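Side-chain contacts in prolyl-tRNA synthetase (Naegleria fowleri, PDB 6UYH), which binds halofuginone together with an ATP analogue and, as a class II prolyl-tRNA synthetase, probably joins proline to its tRNA using ATP: residues A[78-82]-A[83-87]; A[185-188]-A[189-192]; A[392-395]-A[396-400]; A[425-428]-A[429-432]. All coordinates share one frame; numbering follows the deposited sequence. Where two conformers were deposited one is given.

Overall arrangement
The four contacts are local and follow one another along the chain. None touches another. Contacts 1 and 2 are the two near halofuginone (HFG) and AMPPNP (ANP). In contact 1 the side chain of Leu85 is about 4 Å from the bound HFG and about 12 Å from the bound ANP. In contact 2 the side chain of Tyr191 is about 6 Å from the bound HFG and about 7 Å from the bound ANP. The centres of contacts 1 and 2 are about 30 Å apart. Contact 3 lies in helix 391-415, which packs on the sheet of the anticodon-binding domain. The centre of contact 3 is about 26 Å from that of contact 2 and about 50 Å from that of contact 1. Contact 4 belongs to the C-terminal region, its centre about 31 Å from that of contact 2.

Contact 1 of 4, residues A[78-82]-A[83-87]; sequences LFVTK and RALET
The flat carboxylate of Glu86 lies alongside the aliphatic chain of Lys82, with Glu86 OE2 3.6 Å from Lys82 CG. The two side chains point the same way, but Lys82 NZ stays 5.4 Å from Glu86 OE2, too far for a salt bridge. Further back, one face of the Phe79 ring carries CD2 of Leu78, offset toward the rim. The motif is an N-cap: strand 79-81 leads into the short helix 82-85, and Thr81 caps it. Its hydroxyl sits between the backbone N and the carbonyl carbon (chi1 59°). Thr81 OG1 accepts from Ala84 N at 3.1 Å. Asp40 of the second subunit also hydrogen-bonds this hydroxyl through OD2, so the cap is tied to the dimer interface. The helical bonds start at once, with Leu85 N on Thr81 O and Glu86 N on Lys82 O. Just before the cap, Val80 touches the helix with both methyls. Val80 CG2 meets Ala84 CB at 3.8 Å. Val80 CG1 meets Leu85 CD1 at 4.0 Å, where the two side chains cross at about a right angle. Leu85 also packs on Thr122 and lies near halofuginone. Beyond, Thr87 OG1 donates to Arg83 O at 3.1 Å.

Contact 2 of 4, residues A[185-188]-A[189-192]; sequences FTIL and ELYK
Ile187 CG2 sits over one face of the Tyr191 ring, one helical turn on. Ile187 CG2 is 4.0 Å from the centroid of the Tyr191 ring and 24° off the normal, a CH-pi contact. The nearest ring atom is Tyr191 CZ, 3.6 Å from Ile187 CG2, so the methyl lies toward the hydroxyl end. Ile187 O lies 3.6 Å above the plane of the Tyr191 ring, near CG. Ile187 CG2 is anti to the backbone N and beside the carbonyl carbon, which sends it along the helix to the ring. The other branch ends in Ile187 CD1, 4.2 Å from Leu190 CD1. The backbone sets this spacing: Tyr191 N donates to Ile187 O at 2.9 Å. On another side Glu189 and Lys192 form a salt bridge, with a weak 3.3 Å hydrogen bond from Lys192 NZ to Glu189 OE2. Lys205 takes OE1 of the same carboxylate. Helix 177-198 of the class II core packs through Ile187 and Tyr191 on Trp269 of strand 261-272, and through Leu190 on helix 49-67. A hydrogen bond to Gln168 OE1 satisfies the buried Tyr191 hydroxyl, and together with the methyl over a face it probably limits how far the ring can shift.

Contact 3 of 4, residues A[392-395]-A[396-400]; sequences DSIK and AVLDK. With EDO (1,2-ethanediol), chain Q; EDO (1,2-ethanediol), chain B.
Asp399 turns back on the preceding helical turn and meets Lys395. Asp399 CB lies 3.6 Å from Lys395 O. The torsion chi1 of -69° puts CG anti to its own carbonyl carbon and beside its backbone N, which turns the carboxylate toward that oxygen. Asp399 CG is 3.3 Å from Lys395 O, and Asp399 OD2 is as close to Lys395 O. The two oxygens are both acceptors, so their approach is probably unfavourable in itself. Lys395 O does have a donor, because Asp399 N bonds to Lys395 O at 2.8 Å. Asp399 OD1 receives a hydrogen bond of 2.6 Å from O1 of an ethanediol (chain Q) and forms a salt bridge with Arg294 NH2. The nearby arginine probably stabilises the carboxylate's negative charge. Helix 391-415 packs here against the mixed sheet of the anticodon-binding domain. Ile394, Val397 and Leu398 all touch Leu357 of strand 357-361, and Val397 also reaches Trp382. Within the helix the apolar contact is loose, with Ile394 CG2 4.5 Å from Leu398 CD1. Lys395 runs out extended beyond CG, past the same ethanediol, and its NZ is hydrogen-bonded to Ala329 O. On the exposed side Lys400 bends at its last torsion (chi4 -129°). There Lys400 NZ donates to O2 of a second ethanediol (chain B) at 3.2 Å and weakly to its O1.

Contact 4 of 4, residues A[425-428]-A[429-432]; sequences EFIK and ALNS
Ile427 and Leu430 cross on the packed side of this helix, with Ile427 CD1 4.2 Å from Leu430 CD2. Leu430 CD2 also approaches Phe426 CE2 at 4.4 Å, coming obliquely to the ring. Ile427 CG1 stands anti to its backbone N (chi1 -171°), which carries CD1 toward Leu430. Phe426, Ala429 and Leu430 are buried, and the rest of the fold closes over them; Ile427 is partly exposed. Phe426 packs on Ile438, Ile450 and Phe509, while its ring meets that of Trp423, and Ala429 lies against Thr420 and Cys436. Asn431 runs beside Ile427, with Asn431 ND2 4.0 Å from Ile427 CG1. OD1 of Asn431 accepts from Val459 N, and ND2 reaches Glu457 O by a weak bond, so the amide ties the helix end to the region around helix 444-457. On the solvent side Lys428 and Ser432 are exposed, and the helix stops there. Ser432 N still donates to Lys428 O at 3.2 Å, but the angle at hydrogen has dropped to 135°. By contrast, Leu430 N reaches Phe426 O at 2.9 Å with 162°. The arrangement is that of the helix in a beta-alpha-beta unit, joining the parallel strands 417-419 and 435-440 in the C-terminal part of the synthetase.

Contact 1 of 4, residues A[78-82]-A[83-87]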
ATOM      1  N   LEU A  78     -12.330   2.717  -3.900  1.00 14.21           N
ATOM      2  CA  LEU A  78     -11.914   3.373  -5.137  1.00 12.21           C
ATOM      3  C   LEU A  78     -13.088   4.036  -5.843  1.00 15.40           C
ATOM      4  O   LEU A  78     -12.906   5.023  -6.558  1.00 18.69           O
ATOM      5  CB  LEU A  78     -11.283   2.326  -6.080  1.00 15.95           C
ATOM      6  CG  LEU A  78     -11.000   2.724  -7.532  1.00 18.16           C
ATOM      7  CD1 LEU A  78      -9.865   3.741  -7.614  1.00 20.64           C
ATOM      8  CD2 LEU A  78     -10.677   1.480  -8.361  1.00 23.43           C
ATOM      9  N   PHE A  79     -14.285   3.489  -5.681  1.00 16.81           N
ATOM     10  CA  PHE A  79     -15.447   3.959  -6.421  1.00 18.70           C
ATOM     11  C   PHE A  79     -16.211   4.986  -5.614  1.00 19.36           C
ATOM     12  O   PHE A  79     -16.301   4.891  -4.387  1.00 17.18           O
ATOM     13  CB  PHE A  79     -16.381   2.801  -6.761  1.00 16.67           C
ATOM     14  CG  PHE A  79     -15.774   1.792  -7.681  1.00 20.31           C
ATOM     15  CD1 PHE A  79     -15.292   2.178  -8.926  1.00 23.15           C
ATOM     16  CD2 PHE A  79     -15.688   0.460  -7.314  1.00 27.63           C
ATOM     17  CE1 PHE A  79     -14.731   1.246  -9.790  1.00 27.59           C
ATOM     18  CE2 PHE A  79     -15.127  -0.473  -8.167  1.00 30.19           C
ATOM     19  CZ  PHE A  79     -14.650  -0.085  -9.403  1.00 29.38           C
ATOM     20  N   VAL A  80     -16.807   5.944  -6.320  1.00 16.36           N
ATOM     21  CA  VAL A  80     -17.638   6.960  -5.686  1.00 16.84           C
ATOM     22  C   VAL A  80     -18.850   7.198  -6.574  1.00 17.37           C
ATOM     23  O   VAL A  80     -18.741   7.197  -7.806  1.00 20.34           O
ATOM     24  CB  VAL A  80     -16.835   8.258  -5.410  1.00 17.53           C
ATOM     25  CG1 VAL A  80     -16.243   8.849  -6.710  1.00 20.82           C
ATOM     26  CG2 VAL A  80     -17.696   9.299  -4.682  1.00 16.49           C
ATOM     27  N   THR A  81     -20.015   7.369  -5.949  1.00 17.27           N
ATOM     28  CA  THR A  81     -21.226   7.610  -6.724  1.00 18.47           C
ATOM     29  C   THR A  81     -21.264   9.040  -7.256  1.00 19.29           C
ATOM     30  O   THR A  81     -20.618   9.957  -6.737  1.00 20.09           O
ATOM     31  CB  THR A  81     -22.499   7.354  -5.907  1.00 21.27           C
ATOM     32  OG1 THR A  81     -22.525   8.207  -4.750  1.00 22.41           O
ATOM     33  CG2 THR A  81     -22.599   5.876  -5.479  1.00 18.80           C
ATOM     34  N   LYS A  82     -22.039   9.213  -8.327  1.00 20.13           N
ATOM     35  CA  LYS A  82     -22.315  10.553  -8.834  1.00 22.64           C
ATOM     36  C   LYS A  82     -22.965  11.411  -7.754  1.00 24.69           C
ATOM     37  O   LYS A  82     -22.593  12.576  -7.564  1.00 25.30           O
ATOM     38  CB  LYS A  82     -23.216  10.450 -10.066  1.00 23.09           C
ATOM     39  CG  LYS A  82     -23.331  11.747 -10.873  1.00 30.95           C
ATOM     40  CD  LYS A  82     -24.153  11.552 -12.151  1.00 37.52           C
ATOM     41  CE  LYS A  82     -25.568  11.103 -11.851  1.00 44.21           C
ATOM     42  NZ  LYS A  82     -26.425  11.117 -13.078  1.00 48.97           N
ATOM     43  N   ARG A  83     -23.912  10.829  -7.008  1.00 25.46           N
ATOM     44  CA  ARG A  83     -24.605  11.551  -5.942  1.00 27.97           C
ATOM     45  C   ARG A  83     -23.618  12.096  -4.913  1.00 27.44           C
ATOM     46  O   ARG A  83     -23.690  13.272  -4.524  1.00 27.46           O
ATOM     47  CB  ARG A  83     -25.638  10.619  -5.293  1.00 30.71           C
ATOM     48  CG  ARG A  83     -26.093  10.965  -3.877  1.00 31.66           C
ATOM     49  CD  ARG A  83     -27.089  12.098  -3.817  1.00 35.70           C
ATOM     50  NE  ARG A  83     -28.050  12.029  -4.906  1.00 41.67           N
ATOM     51  CZ  ARG A  83     -29.014  12.923  -5.112  1.00 45.69           C
ATOM     52  NH1 ARG A  83     -29.153  13.960  -4.287  1.00 34.62           N
ATOM     53  NH2 ARG A  83     -29.836  12.776  -6.146  1.00 44.03           N
ATOM     54  N   ALA A  84     -22.677  11.256  -4.473  1.00 22.93           N
ATOM     55  CA  ALA A  84     -21.695  11.679  -3.483  1.00 23.35           C
ATOM     56  C   ALA A  84     -20.772  12.743  -4.055  1.00 26.45           C
ATOM     57  O   ALA A  84     -20.543  13.786  -3.434  1.00 25.23           O
ATOM     58  CB  ALA A  84     -20.877  10.474  -3.005  1.00 20.19           C
ATOM     59  N   LEU A  85     -20.228  12.482  -5.242  1.00 24.01           N
ATOM     60  CA  LEU A  85     -19.296  13.413  -5.864  1.00 30.45           C
ATOM     61  C   LEU A  85     -19.914  14.792  -6.029  1.00 30.34           C
ATOM     62  O   LEU A  85     -19.267  15.805  -5.740  1.00 34.25           O
ATOM     63  CB  LEU A  85     -18.855  12.848  -7.209  1.00 37.20           C
ATOM     64  CG  LEU A  85     -17.472  13.126  -7.772  1.00 36.26           C
ATOM     65  CD1 LEU A  85     -16.391  12.885  -6.735  1.00 25.90           C
ATOM     66  CD2 LEU A  85     -17.292  12.221  -8.994  1.00 27.42           C
ATOM     67  N   GLU A  86     -21.169  14.854  -6.487  1.00 23.77           N
ATOM     68  CA  GLU A  86     -21.842  16.121  -6.748  1.00 30.06           C
ATOM     69  C   GLU A  86     -22.350  16.803  -5.484  1.00 31.92           C
ATOM     70  O   GLU A  86     -22.944  17.879  -5.581  1.00 34.04           O
ATOM     71  CB  GLU A  86     -23.003  15.912  -7.726  1.00 35.52           C
ATOM     72  CG  GLU A  86     -22.560  15.516  -9.128  1.00 41.05           C
ATOM     73  CD  GLU A  86     -23.723  15.396 -10.101  1.00 46.93           C
ATOM     74  OE1 GLU A  86     -24.891  15.426  -9.652  1.00 48.96           O
ATOM     75  OE2 GLU A  86     -23.466  15.272 -11.318  1.00 47.44           O
ATOM     76  N   THR A  87     -22.134  16.209  -4.308  1.00 30.46           N
ATOM     77  CA  THR A  87     -22.480  16.885  -3.064  1.00 35.06           C
ATOM     78  C   THR A  87     -21.695  18.182  -2.900  1.00 45.14           C
ATOM     79  O   THR A  87     -22.230  19.168  -2.381  1.00 46.25           O
ATOM     80  CB  THR A  87     -22.232  15.957  -1.877  1.00 39.82           C
ATOM     81  OG1 THR A  87     -23.164  14.870  -1.921  1.00 43.70           O
ATOM     82  CG2 THR A  87     -22.389  16.702  -0.557  1.00 42.85           C
TER

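Contact 2 of 4, residues A[185-188]-A[189-192]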
ATOM      1  N   PHE A 185      -0.104  23.034  10.245  1.00 21.61           N
ATOM      2  CA  PHE A 185       1.300  23.421  10.149  1.00 22.05           C
ATOM      3  C   PHE A 185       2.223  22.316  10.643  1.00 24.42           C
ATOM      4  O   PHE A 185       3.374  22.228  10.196  1.00 26.58           O
ATOM      5  CB  PHE A 185       1.511  24.749  10.888  1.00 24.37           C
ATOM      6  CG  PHE A 185       0.822  25.897  10.208  1.00 25.69           C
ATOM      7  CD1 PHE A 185       1.441  26.568   9.157  1.00 25.05           C
ATOM      8  CD2 PHE A 185      -0.470  26.259  10.565  1.00 28.67           C
ATOM      9  CE1 PHE A 185       0.801  27.606   8.498  1.00 25.00           C
ATOM     10  CE2 PHE A 185      -1.118  27.298   9.914  1.00 27.34           C
ATOM     11  CZ  PHE A 185      -0.482  27.973   8.879  1.00 31.14           C
ATOM     12  N   THR A 186       1.727  21.459  11.538  1.00 22.36           N
ATOM     13  CA  THR A 186       2.448  20.244  11.914  1.00 22.57           C
ATOM     14  C   THR A 186       2.637  19.317  10.714  1.00 22.95           C
ATOM     15  O   THR A 186       3.739  18.796  10.481  1.00 21.27           O
ATOM     16  CB  THR A 186       1.690  19.535  13.040  1.00 26.70           C
ATOM     17  OG1 THR A 186       1.686  20.367  14.209  1.00 26.70           O
ATOM     18  CG2 THR A 186       2.332  18.183  13.365  1.00 28.21           C
ATOM     19  N   ILE A 187       1.573  19.096   9.933  1.00 20.36           N
ATOM     20  CA  ILE A 187       1.700  18.250   8.745  1.00 18.42           C
ATOM     21  C   ILE A 187       2.586  18.930   7.711  1.00 18.62           C
ATOM     22  O   ILE A 187       3.400  18.277   7.046  1.00 19.51           O
ATOM     23  CB  ILE A 187       0.312  17.904   8.160  1.00 17.81           C
ATOM     24  CG1 ILE A 187      -0.511  17.071   9.164  1.00 18.28           C
ATOM     25  CG2 ILE A 187       0.450  17.129   6.834  1.00 15.52           C
ATOM     26  CD1 ILE A 187       0.076  15.696   9.467  1.00 22.36           C
ATOM     27  N   LEU A 188       2.451  20.252   7.562  1.00 17.87           N
ATOM     28  CA  LEU A 188       3.294  20.979   6.613  1.00 20.08           C
ATOM     29  C   LEU A 188       4.774  20.823   6.958  1.00 20.64           C
ATOM     30  O   LEU A 188       5.619  20.670   6.065  1.00 20.13           O
ATOM     31  CB  LEU A 188       2.907  22.462   6.586  1.00 18.34           C
ATOM     32  CG  LEU A 188       3.544  23.253   5.431  1.00 21.29           C
ATOM     33  CD1 LEU A 188       2.933  22.848   4.101  1.00 21.58           C
ATOM     34  CD2 LEU A 188       3.420  24.754   5.664  1.00 22.29           C
ATOM     35  N   GLU A 189       5.104  20.859   8.250  1.00 21.22           N
ATOM     36  CA  GLU A 189       6.480  20.610   8.667  1.00 22.39           C
ATOM     37  C   GLU A 189       6.907  19.176   8.349  1.00 21.42           C
ATOM     38  O   GLU A 189       8.057  18.941   7.964  1.00 22.67           O
ATOM     39  CB  GLU A 189       6.634  20.913  10.155  1.00 24.90           C
ATOM     40  CG  GLU A 189       7.934  20.432  10.790  1.00 24.89           C
ATOM     41  CD  GLU A 189       9.179  21.155  10.283  1.00 31.61           C
ATOM     42  OE1 GLU A 189       9.063  22.160   9.545  1.00 27.54           O
ATOM     43  OE2 GLU A 189      10.293  20.725  10.643  1.00 32.16           O
ATOM     44  N   LEU A 190       6.000  18.202   8.481  1.00 20.69           N
ATOM     45  CA  LEU A 190       6.359  16.835   8.111  1.00 20.25           C
ATOM     46  C   LEU A 190       6.641  16.722   6.620  1.00 22.68           C
ATOM     47  O   LEU A 190       7.533  15.975   6.212  1.00 20.57           O
ATOM     48  CB  LEU A 190       5.260  15.847   8.510  1.00 18.89           C
ATOM     49  CG  LEU A 190       5.099  15.543   9.998  1.00 28.39           C
ATOM     50  CD1 LEU A 190       4.059  14.437  10.176  1.00 26.50           C
ATOM     51  CD2 LEU A 190       6.435  15.124  10.623  1.00 28.23           C
ATOM     52  N   TYR A 191       5.886  17.450   5.789  1.00 17.14           N
ATOM     53  CA  TYR A 191       6.188  17.456   4.363  1.00 20.52           C
ATOM     54  C   TYR A 191       7.549  18.092   4.098  1.00 22.73           C
ATOM     55  O   TYR A 191       8.311  17.611   3.250  1.00 20.31           O
ATOM     56  CB  TYR A 191       5.095  18.196   3.588  1.00 18.61           C
ATOM     57  CG  TYR A 191       3.767  17.489   3.546  1.00 16.67           C
ATOM     58  CD1 TYR A 191       3.662  16.123   3.822  1.00 19.19           C
ATOM     59  CD2 TYR A 191       2.608  18.187   3.211  1.00 19.48           C
ATOM     60  CE1 TYR A 191       2.441  15.485   3.775  1.00 19.05           C
ATOM     61  CE2 TYR A 191       1.392  17.560   3.155  1.00 21.56           C
ATOM     62  CZ  TYR A 191       1.303  16.213   3.435  1.00 19.63           C
ATOM     63  OH  TYR A 191       0.068  15.603   3.369  1.00 20.07           O
ATOM     64  N   LYS A 192       7.870  19.178   4.805  1.00 20.25           N
ATOM     65  CA  LYS A 192       9.213  19.740   4.692  1.00 17.76           C
ATOM     66  C   LYS A 192      10.269  18.700   5.072  1.00 21.78           C
ATOM     67  O   LYS A 192      11.299  18.576   4.404  1.00 20.41           O
ATOM     68  CB  LYS A 192       9.331  20.991   5.566  1.00 20.92           C
ATOM     69  CG  LYS A 192      10.740  21.580   5.701  1.00 28.01           C
ATOM     70  CD  LYS A 192      11.420  21.049   6.949  1.00 31.60           C
ATOM     71  CE  LYS A 192      12.510  21.974   7.457  1.00 30.55           C
ATOM     72  NZ  LYS A 192      12.969  21.468   8.781  1.00 34.80           N
TER

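Contact 3 of 4, residues A[392-395]-A[396-400]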
ATOM      1  N   ASP A 392      29.636   2.951  11.538  1.00 43.56           N
ATOM      2  CA  ASP A 392      29.399   4.341  11.912  1.00 44.43           C
ATOM      3  C   ASP A 392      30.107   5.303  10.965  1.00 41.83           C
ATOM      4  O   ASP A 392      29.542   6.337  10.588  1.00 39.23           O
ATOM      5  CB  ASP A 392      29.853   4.583  13.350  1.00 52.22           C
ATOM      6  CG  ASP A 392      28.907   3.985  14.372  1.00 54.83           C
ATOM      7  OD1 ASP A 392      27.838   3.475  13.979  1.00 52.42           O
ATOM      8  OD2 ASP A 392      29.237   4.029  15.575  1.00 58.10           O
ATOM      9  N   SER A 393      31.349   4.990  10.576  1.00 38.55           N
ATOM     10  CA  SER A 393      32.079   5.916   9.716  1.00 40.79           C
ATOM     11  C   SER A 393      31.490   5.951   8.308  1.00 36.45           C
ATOM     12  O   SER A 393      31.494   7.008   7.663  1.00 35.82           O
ATOM     13  CB  SER A 393      33.572   5.561   9.681  1.00 40.48           C
ATOM     14  OG  SER A 393      33.810   4.345   8.993  1.00 41.03           O
ATOM     15  N   ILE A 394      30.954   4.825   7.829  1.00 36.88           N
ATOM     16  CA  ILE A 394      30.312   4.819   6.518  1.00 38.44           C
ATOM     17  C   ILE A 394      28.979   5.555   6.569  1.00 37.21           C
ATOM     18  O   ILE A 394      28.638   6.311   5.651  1.00 34.95           O
ATOM     19  CB  ILE A 394      30.156   3.377   6.001  1.00 39.66           C
ATOM     20  CG1 ILE A 394      31.535   2.755   5.738  1.00 39.57           C
ATOM     21  CG2 ILE A 394      29.293   3.345   4.754  1.00 36.44           C
ATOM     22  CD1 ILE A 394      32.409   3.569   4.793  1.00 38.20           C
ATOM     23  N   LYS A 395      28.202   5.354   7.638  1.00 36.34           N
ATOM     24  CA  LYS A 395      26.982   6.144   7.809  1.00 32.63           C
ATOM     25  C   LYS A 395      27.294   7.638   7.843  1.00 36.09           C
ATOM     26  O   LYS A 395      26.539   8.456   7.298  1.00 34.90           O
ATOM     27  CB  LYS A 395      26.254   5.726   9.086  1.00 32.47           C
ATOM     28  CG  LYS A 395      25.597   4.362   9.003  1.00 39.28           C
ATOM     29  CD  LYS A 395      25.051   3.910  10.349  1.00 37.64           C
ATOM     30  CE  LYS A 395      24.464   2.510  10.252  1.00 38.66           C
ATOM     31  NZ  LYS A 395      24.010   1.986  11.571  1.00 37.45           N
ATOM     32  N   ALA A 396      28.399   8.009   8.491  1.00 33.14           N
ATOM     33  CA  ALA A 396      28.806   9.408   8.530  1.00 33.22           C
ATOM     34  C   ALA A 396      29.120   9.926   7.131  1.00 32.52           C
ATOM     35  O   ALA A 396      28.843  11.089   6.814  1.00 37.99           O
ATOM     36  CB  ALA A 396      30.016   9.571   9.457  1.00 35.18           C
ATOM     37  N   VAL A 397      29.715   9.078   6.287  1.00 33.83           N
ATOM     38  CA  VAL A 397      29.947   9.450   4.895  1.00 34.34           C
ATOM     39  C   VAL A 397      28.622   9.650   4.171  1.00 32.60           C
ATOM     40  O   VAL A 397      28.456  10.596   3.392  1.00 32.06           O
ATOM     41  CB  VAL A 397      30.818   8.387   4.202  1.00 39.46           C
ATOM     42  CG1 VAL A 397      30.899   8.651   2.714  1.00 32.16           C
ATOM     43  CG2 VAL A 397      32.212   8.359   4.826  1.00 35.47           C
ATOM     44  N   LEU A 398      27.652   8.775   4.430  1.00 30.06           N
ATOM     45  CA  LEU A 398      26.356   8.889   3.772  1.00 28.74           C
ATOM     46  C   LEU A 398      25.602  10.127   4.224  1.00 33.22           C
ATOM     47  O   LEU A 398      24.905  10.752   3.420  1.00 32.46           O
ATOM     48  CB  LEU A 398      25.532   7.628   4.038  1.00 28.53           C
ATOM     49  CG  LEU A 398      26.076   6.343   3.413  1.00 30.85           C
ATOM     50  CD1 LEU A 398      25.284   5.143   3.897  1.00 28.95           C
ATOM     51  CD2 LEU A 398      26.034   6.424   1.895  1.00 30.72           C
ATOM     52  N   ASP A 399      25.730  10.500   5.498  1.00 28.76           N
ATOM     53  CA  ASP A 399      25.097  11.730   5.970  1.00 29.02           C
ATOM     54  C   ASP A 399      25.761  12.954   5.355  1.00 30.87           C
ATOM     55  O   ASP A 399      25.085  13.948   5.043  1.00 33.03           O
ATOM     56  CB  ASP A 399      25.144  11.792   7.494  1.00 31.00           C
ATOM     57  CG  ASP A 399      24.253  10.747   8.140  1.00 38.57           C
ATOM     58  OD1 ASP A 399      23.219  10.398   7.536  1.00 39.66           O
ATOM     59  OD2 ASP A 399      24.584  10.275   9.247  1.00 39.11           O
ATOM     60  N   LYS A 400      27.083  12.904   5.173  1.00 30.61           N
ATOM     61  CA  LYS A 400      27.785  14.002   4.515  1.00 29.47           C
ATOM     62  C   LYS A 400      27.297  14.178   3.081  1.00 33.67           C
ATOM     63  O   LYS A 400      27.109  15.308   2.617  1.00 31.11           O
ATOM     64  CB  LYS A 400      29.296  13.744   4.551  1.00 30.85           C
ATOM     65  CG  LYS A 400      30.164  14.944   4.239  1.00 49.95           C
ATOM     66  CD  LYS A 400      31.650  14.576   4.230  1.00 52.68           C
ATOM     67  CE  LYS A 400      32.514  15.772   4.627  1.00 62.67           C
ATOM     68  NZ  LYS A 400      33.625  16.055   3.663  1.00 63.03           N
TER
HETATM   69  C1  EDO Q 615      21.923   7.529   5.954  1.00 39.85           C
HETATM   70  O1  EDO Q 615      21.504   8.478   6.941  1.00 43.51           O
HETATM   71  C2  EDO Q 615      23.059   6.695   6.535  1.00 40.28           C
HETATM   72  O2  EDO Q 615      22.692   6.236   7.840  1.00 43.57           O
HETATM   73  C1  EDO B 711      35.029  12.636   2.513  1.00 59.68           C
HETATM   74  O1  EDO B 711      35.863  13.652   3.081  1.00 61.03           O
HETATM   75  C2  EDO B 711      34.728  12.979   1.059  1.00 50.39           C
HETATM   76  O2  EDO B 711      34.050  14.239   1.030  1.00 42.70           O

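Contact 4 of 4, residues A[425-428]-A[429-432]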
ATOM      1  N   GLU A 425      11.572  44.507 -13.996  1.00 26.97           N
ATOM      2  CA  GLU A 425      12.413  43.589 -13.234  1.00 30.03           C
ATOM      3  C   GLU A 425      11.803  42.199 -13.176  1.00 27.59           C
ATOM      4  O   GLU A 425      12.516  41.199 -13.307  1.00 25.48           O
ATOM      5  CB  GLU A 425      12.619  44.116 -11.819  1.00 25.90           C
ATOM      6  CG  GLU A 425      13.500  45.356 -11.750  1.00 26.93           C
ATOM      7  CD  GLU A 425      13.480  45.961 -10.367  1.00 40.07           C
ATOM      8  OE1 GLU A 425      12.500  46.667 -10.052  1.00 34.84           O
ATOM      9  OE2 GLU A 425      14.432  45.719  -9.594  1.00 38.99           O
ATOM     10  N   PHE A 426      10.488  42.126 -12.964  1.00 25.70           N
ATOM     11  CA  PHE A 426       9.790  40.846 -12.875  1.00 27.23           C
ATOM     12  C   PHE A 426       9.944  40.038 -14.159  1.00 29.05           C
ATOM     13  O   PHE A 426      10.355  38.871 -14.130  1.00 26.67           O
ATOM     14  CB  PHE A 426       8.314  41.112 -12.565  1.00 23.34           C
ATOM     15  CG  PHE A 426       7.437  39.874 -12.557  1.00 22.66           C
ATOM     16  CD1 PHE A 426       7.477  38.985 -11.498  1.00 23.38           C
ATOM     17  CD2 PHE A 426       6.530  39.650 -13.577  1.00 29.53           C
ATOM     18  CE1 PHE A 426       6.656  37.871 -11.480  1.00 21.24           C
ATOM     19  CE2 PHE A 426       5.710  38.543 -13.565  1.00 32.05           C
ATOM     20  CZ  PHE A 426       5.771  37.656 -12.509  1.00 28.42           C
ATOM     21  N   ILE A 427       9.628  40.647 -15.305  1.00 27.33           N
ATOM     22  CA  ILE A 427       9.638  39.863 -16.533  1.00 27.75           C
ATOM     23  C   ILE A 427      11.063  39.465 -16.895  1.00 30.94           C
ATOM     24  O   ILE A 427      11.287  38.383 -17.450  1.00 28.97           O
ATOM     25  CB  ILE A 427       8.937  40.627 -17.674  1.00 29.52           C
ATOM     26  CG1 ILE A 427       8.757  39.710 -18.884  1.00 38.31           C
ATOM     27  CG2 ILE A 427       9.703  41.892 -18.056  1.00 32.20           C
ATOM     28  CD1 ILE A 427       7.897  38.495 -18.599  1.00 42.54           C
ATOM     29  N   LYS A 428      12.043  40.313 -16.570  1.00 28.58           N
ATOM     30  CA  LYS A 428      13.437  39.986 -16.845  1.00 30.37           C
ATOM     31  C   LYS A 428      13.873  38.768 -16.045  1.00 28.93           C
ATOM     32  O   LYS A 428      14.482  37.832 -16.587  1.00 27.77           O
ATOM     33  CB  LYS A 428      14.321  41.191 -16.520  1.00 33.63           C
ATOM     34  CG  LYS A 428      15.824  40.923 -16.573  1.00 40.90           C
ATOM     35  CD  LYS A 428      16.592  42.084 -15.951  1.00 48.48           C
ATOM     36  CE  LYS A 428      18.039  41.720 -15.679  1.00 59.70           C
ATOM     37  NZ  LYS A 428      18.877  41.862 -16.892  1.00 71.44           N
ATOM     38  N   ALA A 429      13.572  38.768 -14.744  1.00 26.33           N
ATOM     39  CA  ALA A 429      13.960  37.650 -13.887  1.00 25.18           C
ATOM     40  C   ALA A 429      13.216  36.378 -14.265  1.00 27.90           C
ATOM     41  O   ALA A 429      13.792  35.285 -14.250  1.00 27.35           O
ATOM     42  CB  ALA A 429      13.713  38.018 -12.423  1.00 29.28           C
ATOM     43  N   LEU A 430      11.941  36.503 -14.632  1.00 26.61           N
ATOM     44  CA  LEU A 430      11.170  35.344 -15.075  1.00 25.87           C
ATOM     45  C   LEU A 430      11.792  34.709 -16.313  1.00 32.96           C
ATOM     46  O   LEU A 430      11.967  33.484 -16.385  1.00 32.40           O
ATOM     47  CB  LEU A 430       9.732  35.778 -15.354  1.00 31.79           C
ATOM     48  CG  LEU A 430       8.656  34.712 -15.408  1.00 35.17           C
ATOM     49  CD1 LEU A 430       8.446  34.124 -14.001  1.00 27.02           C
ATOM     50  CD2 LEU A 430       7.390  35.319 -15.973  1.00 41.66           C
ATOM     51  N   ASN A 431      12.138  35.532 -17.305  1.00 32.45           N
ATOM     52  CA  ASN A 431      12.706  35.008 -18.543  1.00 33.77           C
ATOM     53  C   ASN A 431      14.105  34.426 -18.357  1.00 39.86           C
ATOM     54  O   ASN A 431      14.548  33.649 -19.210  1.00 43.40           O
ATOM     55  CB  ASN A 431      12.721  36.097 -19.614  1.00 34.08           C
ATOM     56  CG  ASN A 431      11.386  36.227 -20.326  1.00 47.20           C
ATOM     57  OD1 ASN A 431      10.564  35.308 -20.308  1.00 54.11           O
ATOM     58  ND2 ASN A 431      11.169  37.366 -20.970  1.00 50.30           N
ATOM     59  N   SER A 432      14.813  34.775 -17.286  1.00 32.97           N
ATOM     60  CA  SER A 432      16.103  34.161 -17.000  0.57 31.63           C
ATOM     61  C   SER A 432      15.986  32.980 -16.040  1.00 32.71           C
ATOM     62  O   SER A 432      17.003  32.517 -15.514  1.00 38.30           O
ATOM     63  CB  SER A 432      17.085  35.199 -16.452  0.57 32.43           C
ATOM     64  OG  SER A 432      16.533  35.926 -15.374  0.57 32.06           O
TER